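Local coordinates for leucine aminopeptidase 1 (Caenorhabditis elegans, PDB 2HC9), which releases N-terminal amino acids, preferably leucine, from peptides with the help of two zinc ions per subunit, and probably acts as a digestive enzyme, at residues A[313-316]-A[317-320]; A[414-417]-A[418-421]; A[365-368]-A[369-373]. The protein carries 1 engineered substitution. One frame throughout, in Å; residues are numbered along the deposited sequence. Where two conformers were deposited one is given.

Contact 1. Residues A[313-316]-A[317-320]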
ATOM      1  N   ALA A 313      14.848  16.824  16.002  1.00 16.32           N
ATOM      2  CA  ALA A 313      15.101  15.360  15.973  1.00 15.34           C
ATOM      3  C   ALA A 313      16.090  14.986  14.853  1.00 14.91           C
ATOM      4  O   ALA A 313      16.242  15.734  13.869  1.00 16.45           O
ATOM      5  CB  ALA A 313      13.785  14.563  15.803  1.00 16.32           C
ATOM      6  N   ASN A 314      16.730  13.827  14.996  1.00 14.68           N
ATOM      7  CA  ASN A 314      17.415  13.150  13.879  1.00 15.57           C
ATOM      8  C   ASN A 314      16.537  13.128  12.614  1.00 14.06           C
ATOM      9  O   ASN A 314      15.311  12.948  12.716  1.00 15.50           O
ATOM     10  CB  ASN A 314      17.694  11.678  14.238  1.00 15.36           C
ATOM     11  CG  ASN A 314      18.855  11.492  15.220  1.00 15.86           C
ATOM     12  OD1 ASN A 314      19.736  12.347  15.361  1.00 16.26           O
ATOM     13  ND2 ASN A 314      18.852  10.322  15.897  1.00 16.75           N
ATOM     14  N   LYS A 315      17.172  13.312  11.463  1.00 18.53           N
ATOM     15  CA  LYS A 315      16.552  13.302  10.133  1.00 20.58           C
ATOM     16  C   LYS A 315      17.416  12.354   9.281  1.00 17.17           C
ATOM     17  O   LYS A 315      18.626  12.382   9.418  1.00 16.60           O
ATOM     18  CB  LYS A 315      16.722  14.676   9.451  1.00 19.93           C
ATOM     19  CG  LYS A 315      16.154  15.883  10.117  1.00 23.36           C
ATOM     20  CD  LYS A 315      16.440  17.132   9.323  1.00 20.98           C
ATOM     21  CE  LYS A 315      17.608  17.911   9.886  1.00 20.56           C
ATOM     22  NZ  LYS A 315      17.165  18.962  10.819  1.00 23.02           N
ATOM     23  N   PRO A 316      16.832  11.540   8.406  1.00 14.26           N
ATOM     24  CA  PRO A 316      17.731  10.708   7.582  1.00 15.08           C
ATOM     25  C   PRO A 316      18.583  11.575   6.660  1.00 16.20           C
ATOM     26  O   PRO A 316      18.060  12.512   6.049  1.00 16.70           O
ATOM     27  CB  PRO A 316      16.779   9.838   6.755  1.00 13.88           C
ATOM     28  CG  PRO A 316      15.428  10.567   6.826  1.00 16.64           C
ATOM     29  CD  PRO A 316      15.405  11.279   8.136  1.00 15.75           C
ATOM     30  N   ASP A 317      19.876  11.246   6.608  1.00 16.06           N
ATOM     31  CA  ASP A 317      20.976  12.006   5.975  1.00 15.22           C
ATOM     32  C   ASP A 317      21.904  12.604   7.028  1.00 15.06           C
ATOM     33  O   ASP A 317      23.086  12.859   6.729  1.00 17.40           O
ATOM     34  CB  ASP A 317      20.527  13.153   5.056  1.00 16.01           C
ATOM     35  CG  ASP A 317      19.858  12.671   3.779  1.00 17.83           C
ATOM     36  OD1 ASP A 317      19.846  11.452   3.491  1.00 15.31           O
ATOM     37  OD2 ASP A 317      19.327  13.553   3.073  1.00 15.23           O
ATOM     38  N   ASP A 318      21.387  12.844   8.235  1.00 13.57           N
ATOM     39  CA  ASP A 318      22.222  13.428   9.304  1.00 15.06           C
ATOM     40  C   ASP A 318      23.455  12.550   9.526  1.00 16.99           C
ATOM     41  O   ASP A 318      23.360  11.326   9.487  1.00 15.90           O
ATOM     42  CB  ASP A 318      21.479  13.502  10.633  1.00 14.01           C
ATOM     43  CG  ASP A 318      20.524  14.687  10.734  1.00 15.00           C
ATOM     44  OD1 ASP A 318      20.398  15.509   9.783  1.00 16.49           O
ATOM     45  OD2 ASP A 318      19.878  14.776  11.798  1.00 16.28           O
ATOM     46  N   ILE A 319      24.606  13.172   9.765  1.00 14.27           N
ATOM     47  CA  ILE A 319      25.811  12.414  10.126  1.00 15.16           C
ATOM     48  C   ILE A 319      26.227  12.850  11.526  1.00 15.91           C
ATOM     49  O   ILE A 319      26.382  14.059  11.787  1.00 15.01           O
ATOM     50  CB  ILE A 319      26.992  12.672   9.138  1.00 16.13           C
ATOM     51  CG1 ILE A 319      26.595  12.191   7.728  1.00 17.91           C
ATOM     52  CG2 ILE A 319      28.271  11.886   9.629  1.00 14.80           C
ATOM     53  CD1 ILE A 319      27.616  12.581   6.622  1.00 19.54           C
ATOM     54  N   ILE A 320      26.371  11.874  12.421  1.00 14.52           N
ATOM     55  CA  ILE A 320      26.788  12.151  13.804  1.00 14.75           C
ATOM     56  C   ILE A 320      28.111  11.438  14.147  1.00 17.01           C
ATOM     57  O   ILE A 320      28.491  10.462  13.485  1.00 15.96           O
ATOM     58  CB  ILE A 320      25.649  11.755  14.810  1.00 14.63           C
ATOM     59  CG1 ILE A 320      25.368  10.232  14.755  1.00 16.06           C
ATOM     60  CG2 ILE A 320      24.412  12.649  14.541  1.00 17.93           C
ATOM     61  CD1 ILE A 320      24.486   9.748  15.914  1.00 19.57           C
TER
HETATM   62  O   HOH W   1      18.529  16.794  12.758  1.00 18.97           O
HETATM   63  O   HOH W   2      21.016  14.528  14.240  1.00 16.95           O
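D318 and K315 each carry CG anti to the carbonyl carbon and beside their own backbone N (chi1 -80° and -60°), which folds the D318 carboxylate back over the start of a turn while the K315 chain passes across it at a slant. The turn is a type II beta turn from K315 to D318, closed by a hydrogen bond of 3.0 Å from D318 N to K315 O. P316 and D317 occupy its corner positions, D317 with the positive phi (110°) expected of the third residue. The side chain of D318 adds a second link, its OD2 accepting from K315 N at 3.1 Å; the donor stands well above the carboxylate plane. Two waters donate to the same oxygen, so three bonds grip OD2. The first water, 2.6 Å from D318 OD2, also donates to A313 O, and the second, 2.7 Å from D318 OD2, passes on to N314 OD1. In this way the carboxylate at the end of the turn ties back to its first residue and, through water, to A313 and N314 before it. The K315 chain, bent near its end, lays CE 3.7 Å from D318 OD1, yet its ammonium group forms a salt bridge with E306 of the second subunit. That subunit also receives the tip of the turn, its N271 and K273 backbone N-H groups binding the D317 carboxylate. Beyond the turn the chain enters strand 319-321, where I320 bonds to V328 of the antiparallel strand 327-329, and N314 and I320 both pack on helix 218-224.

Contact 2. Residues A[414-417]-A[418-421]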
ATOM      1  N   LEU A 414      26.247  -1.777   5.190  1.00 15.85           N
ATOM      2  CA  LEU A 414      26.170  -0.464   5.839  1.00 17.04           C
ATOM      3  C   LEU A 414      27.157   0.528   5.252  1.00 16.11           C
ATOM      4  O   LEU A 414      27.474   1.525   5.878  1.00 13.88           O
ATOM      5  CB  LEU A 414      26.407  -0.607   7.355  1.00 15.61           C
ATOM      6  CG  LEU A 414      25.377  -1.507   8.032  1.00 17.36           C
ATOM      7  CD1 LEU A 414      25.733  -1.723   9.509  1.00 20.25           C
ATOM      8  CD2 LEU A 414      23.987  -0.893   7.891  1.00 18.85           C
ATOM      9  N   LYS A 415      27.643   0.261   4.044  1.00 18.45           N
ATOM     10  CA  LYS A 415      28.597   1.185   3.412  1.00 22.40           C
ATOM     11  C   LYS A 415      27.991   2.594   3.239  1.00 20.79           C
ATOM     12  O   LYS A 415      26.791   2.741   2.924  1.00 16.34           O
ATOM     13  CB  LYS A 415      29.043   0.610   2.058  1.00 24.41           C
ATOM     14  CG  LYS A 415      30.093   1.430   1.336  1.00 33.77           C
ATOM     15  CD  LYS A 415      30.626   0.682   0.106  1.00 42.82           C
ATOM     16  CE  LYS A 415      32.140   0.927  -0.060  1.00 48.16           C
ATOM     17  NZ  LYS A 415      32.656   0.559  -1.419  1.00 55.29           N
ATOM     18  N   SER A 416      28.820   3.616   3.466  1.00 17.46           N
ATOM     19  CA  SER A 416      28.429   5.016   3.264  1.00 16.67           C
ATOM     20  C   SER A 416      29.504   5.679   2.430  1.00 21.44           C
ATOM     21  O   SER A 416      30.707   5.407   2.599  1.00 17.30           O
ATOM     22  CB  SER A 416      28.324   5.759   4.605  1.00 17.43           C
ATOM     23  OG  SER A 416      28.163   7.174   4.415  1.00 16.62           O
ATOM     24  N   SER A 417      29.069   6.552   1.521  1.00 15.80           N
ATOM     25  CA  SER A 417      30.036   7.337   0.748  1.00 18.27           C
ATOM     26  C   SER A 417      30.677   8.447   1.550  1.00 21.02           C
ATOM     27  O   SER A 417      31.758   8.893   1.235  1.00 18.65           O
ATOM     28  CB  SER A 417      29.370   7.947  -0.486  1.00 22.28           C
ATOM     29  OG  SER A 417      28.955   6.914  -1.366  1.00 27.94           O
ATOM     30  N   ILE A 418      30.004   8.923   2.584  1.00 17.13           N
ATOM     31  CA  ILE A 418      30.455  10.161   3.208  0.70 18.87           C
ATOM     32  C   ILE A 418      30.669  10.039   4.710  1.00 19.51           C
ATOM     33  O   ILE A 418      31.188  10.947   5.334  1.00 23.99           O
ATOM     34  CB  ILE A 418      29.498  11.309   2.918  0.70 17.68           C
ATOM     35  CG1 ILE A 418      28.067  10.905   3.273  0.70 15.43           C
ATOM     36  CG2 ILE A 418      29.603  11.740   1.429  0.70 16.57           C
ATOM     37  CD1 ILE A 418      27.093  12.008   3.023  0.70 16.52           C
ATOM     38  N   ALA A 419      30.269   8.919   5.294  1.00 18.27           N
ATOM     39  CA  ALA A 419      30.589   8.692   6.697  1.00 14.71           C
ATOM     40  C   ALA A 419      31.233   7.334   6.818  1.00 18.34           C
ATOM     41  O   ALA A 419      31.338   6.598   5.843  1.00 17.48           O
ATOM     42  CB  ALA A 419      29.326   8.757   7.565  1.00 17.53           C
ATOM     43  N   ASP A 420      31.676   6.995   8.023  1.00 16.69           N
ATOM     44  CA  ASP A 420      32.322   5.709   8.221  1.00 18.37           C
ATOM     45  C   ASP A 420      31.364   4.550   7.962  1.00 18.34           C
ATOM     46  O   ASP A 420      31.783   3.487   7.525  1.00 15.43           O
ATOM     47  CB  ASP A 420      32.883   5.615   9.641  1.00 17.52           C
ATOM     48  CG  ASP A 420      34.070   6.529   9.852  1.00 18.26           C
ATOM     49  OD1 ASP A 420      34.794   6.832   8.869  1.00 16.68           O
ATOM     50  OD2 ASP A 420      34.294   6.925  11.015  1.00 16.77           O
ATOM     51  N   MET A 421      30.074   4.781   8.179  1.00 17.73           N
ATOM     52  CA  MET A 421      29.055   3.761   7.877  1.00 14.10           C
ATOM     53  C   MET A 421      27.689   4.426   7.941  1.00 14.79           C
ATOM     54  O   MET A 421      27.546   5.535   8.482  1.00 16.78           O
ATOM     55  CB  MET A 421      29.101   2.617   8.905  1.00 14.22           C
ATOM     56  CG  MET A 421      28.736   3.080  10.323  1.00 14.39           C
ATOM     57  SD  MET A 421      29.438   2.019  11.607  1.00 17.10           S
ATOM     58  CE  MET A 421      31.065   2.759  11.644  1.00 16.29           C
TER
HETATM   59  O   HOH W   3      31.500   2.854   4.277  1.00 28.28           O
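S416 provides the polar centre of the contact, its hydroxyl oxygen accepting two backbone N-H groups from the residues that come round the bend. I418 N lies 3.1 Å from S416 OG, and A419 N lies closer, 2.9 Å from S416 OG. A chi1 of 170° puts OG beside the carbonyl carbon of S416, on the side where the chain turns back. E329 OE1 is hydrogen-bonded to the same hydroxyl, so this buried oxygen has three polar partners. With an alanine here, the I418 and A419 N-H groups would probably lose their shared acceptor and E329 its hydroxyl mate, setting the bend freer to open. A water accepts from S416 N at 2.9 Å and makes a weak bond to D420 O, joining the two arms.

Van der Waals contacts accompany these bonds. S416 CB rests 3.6 Å from M421 C, and the A419 methyl lies 3.7 Å from S416 OG. Nearer the open end of the bend, L414 O meets M421 CA at 3.4 Å, while L414 CB and M421 CB make a looser apolar contact. Both of these side chains continue onto L440 of helix 433-442.

The second subunit adds polar contacts: its K137 NZ is hydrogen-bonded to both S416 O and A419 O.

With nearly opposed arms, and a serine OG that accepts from the N-H two residues ahead, the bend contains an ST turn, here extended to the next N-H as well. It delivers the chain to strand 421-422, an outer strand of a small three-stranded sheet in the M17 catalytic domain.

Contact 3. Residues A[365-368]-A[369-373]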
ATOM      1  N   GLY A 365      12.105  -5.873  14.196  1.00 15.55           N
ATOM      2  CA  GLY A 365      11.018  -6.722  13.730  1.00 21.69           C
ATOM      3  C   GLY A 365      11.511  -7.930  12.936  1.00 19.17           C
ATOM      4  O   GLY A 365      10.899  -9.008  12.991  1.00 18.44           O
ATOM      5  N   ALA A 366      12.635  -7.759  12.226  1.00 16.96           N
ATOM      6  CA  ALA A 366      13.245  -8.854  11.452  1.00 17.01           C
ATOM      7  C   ALA A 366      13.663 -10.048  12.309  1.00 16.32           C
ATOM      8  O   ALA A 366      13.732 -11.175  11.804  1.00 16.96           O
ATOM      9  CB  ALA A 366      14.432  -8.343  10.676  1.00 19.67           C
ATOM     10  N   GLN A 367      13.938  -9.811  13.597  1.00 15.76           N
ATOM     11  CA  GLN A 367      14.385 -10.898  14.495  1.00 14.67           C
ATOM     12  C   GLN A 367      13.433 -12.124  14.495  1.00 16.64           C
ATOM     13  O   GLN A 367      13.898 -13.253  14.477  1.00 14.48           O
ATOM     14  CB  GLN A 367      14.686 -10.339  15.911  1.00 15.43           C
ATOM     15  CG  GLN A 367      14.891 -11.404  17.017  1.00 14.88           C
ATOM     16  CD  GLN A 367      13.558 -11.891  17.577  1.00 17.12           C
ATOM     17  OE1 GLN A 367      12.706 -11.085  17.970  1.00 17.37           O
ATOM     18  NE2 GLN A 367      13.358 -13.204  17.580  1.00 15.94           N
ATOM     19  N   ALA A 368      12.114 -11.887  14.486  1.00 14.09           N
ATOM     20  CA  ALA A 368      11.105 -12.963  14.466  1.00 15.92           C
ATOM     21  C   ALA A 368      11.235 -13.847  13.205  1.00 18.49           C
ATOM     22  O   ALA A 368      10.888 -15.036  13.228  1.00 17.76           O
ATOM     23  CB  ALA A 368       9.705 -12.373  14.551  1.00 18.36           C
ATOM     24  N   TRP A 369      11.715 -13.259  12.103  1.00 16.20           N
ATOM     25  CA  TRP A 369      11.900 -14.042  10.858  1.00 18.76           C
ATOM     26  C   TRP A 369      13.173 -14.903  10.901  1.00 20.03           C
ATOM     27  O   TRP A 369      13.358 -15.813  10.089  1.00 19.87           O
ATOM     28  CB  TRP A 369      11.889 -13.119   9.625  1.00 27.29           C
ATOM     29  CG  TRP A 369      10.561 -12.413   9.429  1.00 34.55           C
ATOM     30  CD1 TRP A 369       9.912 -11.593  10.335  1.00 41.05           C
ATOM     31  CD2 TRP A 369       9.734 -12.446   8.266  1.00 35.31           C
ATOM     32  NE1 TRP A 369       8.732 -11.139   9.797  1.00 52.42           N
ATOM     33  CE2 TRP A 369       8.597 -11.651   8.531  1.00 43.03           C
ATOM     34  CE3 TRP A 369       9.841 -13.067   7.031  1.00 40.04           C
ATOM     35  CZ2 TRP A 369       7.587 -11.456   7.592  1.00 43.05           C
ATOM     36  CZ3 TRP A 369       8.818 -12.886   6.098  1.00 43.76           C
ATOM     37  CH2 TRP A 369       7.710 -12.088   6.385  1.00 38.85           C
ATOM     38  N   LEU A 370      14.055 -14.601  11.844  1.00 17.81           N
ATOM     39  CA  LEU A 370      15.268 -15.374  12.015  1.00 15.59           C
ATOM     40  C   LEU A 370      15.090 -16.474  13.069  1.00 17.88           C
ATOM     41  O   LEU A 370      15.368 -17.655  12.807  1.00 18.71           O
ATOM     42  CB  LEU A 370      16.438 -14.443  12.352  1.00 12.88           C
ATOM     43  CG  LEU A 370      17.857 -15.044  12.304  1.00 14.69           C
ATOM     44  CD1 LEU A 370      18.879 -13.914  12.037  1.00 17.20           C
ATOM     45  CD2 LEU A 370      18.187 -15.739  13.647  1.00 17.02           C
ATOM     46  N   SER A 371      14.650 -16.089  14.274  1.00 17.46           N
ATOM     47  CA  SER A 371      14.609 -17.020  15.407  1.00 17.99           C
ATOM     48  C   SER A 371      13.203 -17.261  15.950  1.00 17.75           C
ATOM     49  O   SER A 371      13.036 -17.995  16.923  1.00 18.30           O
ATOM     50  CB  SER A 371      15.540 -16.537  16.535  1.00 17.03           C
ATOM     51  OG  SER A 371      15.103 -15.305  17.103  1.00 19.26           O
ATOM     52  N   GLY A 372      12.189 -16.663  15.319  1.00 14.08           N
ATOM     53  CA  GLY A 372      10.815 -16.855  15.788  1.00 15.47           C
ATOM     54  C   GLY A 372      10.533 -16.035  17.047  1.00 17.75           C
ATOM     55  O   GLY A 372      11.292 -15.118  17.388  1.00 17.25           O
ATOM     56  N   ARG A 373       9.446 -16.362  17.738  1.00 16.23           N
ATOM     57  CA  ARG A 373       8.941 -15.469  18.798  1.00 16.04           C
ATOM     58  C   ARG A 373       9.322 -15.898  20.210  1.00 18.48           C
ATOM     59  O   ARG A 373       9.098 -15.149  21.160  1.00 18.04           O
ATOM     60  CB  ARG A 373       7.425 -15.268  18.675  1.00 14.65           C
ATOM     61  CG  ARG A 373       7.042 -14.632  17.338  1.00 19.86           C
ATOM     62  CD  ARG A 373       5.611 -14.145  17.288  1.00 21.65           C
ATOM     63  NE  ARG A 373       5.404 -13.447  16.011  1.00 34.31           N
ATOM     64  CZ  ARG A 373       5.884 -12.233  15.701  1.00 43.03           C
ATOM     65  NH1 ARG A 373       6.576 -11.511  16.578  1.00 42.78           N
ATOM     66  NH2 ARG A 373       5.661 -11.720  14.502  1.00 43.11           N
TER
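Q367 and S371, one turn apart, meet along one side of a short, weakly bonded helix of the catalytic domain, 367-371, which ends at G372, the first residue to leave helical geometry and one with positive phi. It comes shortly after L363 and T364, which line the bicarbonate pocket. The inner side is the tightly held one. Bent at chi2 (-83°), the Q367 chain swings its amide along the helix, where NE2 gives one hydrogen bond to S371 OG and another to G372 O, both 2.8 Å long. The serine oxygen lies almost in the amide plane, and the G372 carbonyl is met nearly end-on but somewhat tilted from that plane. Because OE1 is bound by A460 N, both ends of the amide have partners, which would fix its rotation. S371 OG is further bonded to H375 O, beyond the helix end. In the backbone, Q367 O accepts twice: from S371 N at 2.9 Å, almost in line with the carbonyl, and from L370 N at 3.0 Å, which stands above the carbonyl plane.

The outer side is more loosely joined. W369 and G365 are exposed there, and the indole touches the preceding segment mainly through CD1, which lies 3.8 Å from G365 O and approaches the A368 methyl no closer than 4.3 Å. W369 also packs on A366 of the third subunit, so this side faces a subunit interface. Beside it, the extended R373 chain turns back on the helix. The A368 methyl sits over one face of its guanidinium, offset toward the rim, with A368 CB 3.8 Å from R373 NH1.

Overall arrangement
All three contacts belong to the catalytic domain and come along the chain in the order contact 1, contact 3, contact 2. Contacts 1 and 2, their centres 13 Å apart, lead into the two outer strands, 319-321 and 421-422, of one small sheet whose middle strand is 327-329. They touch directly, I319 CG2 lying 3.9 Å from A419 CB, and both meet the second subunit at the periphery of the chain. Contact 3 lies about 27 Å from either, centre to centre, and nearer the middle of the chain; its helix 367-371 follows strand 356-361 of the large mixed sheet and packs against the third subunit. Together they place two chain bends at one interface of the six-chain assembly and a short helix at another.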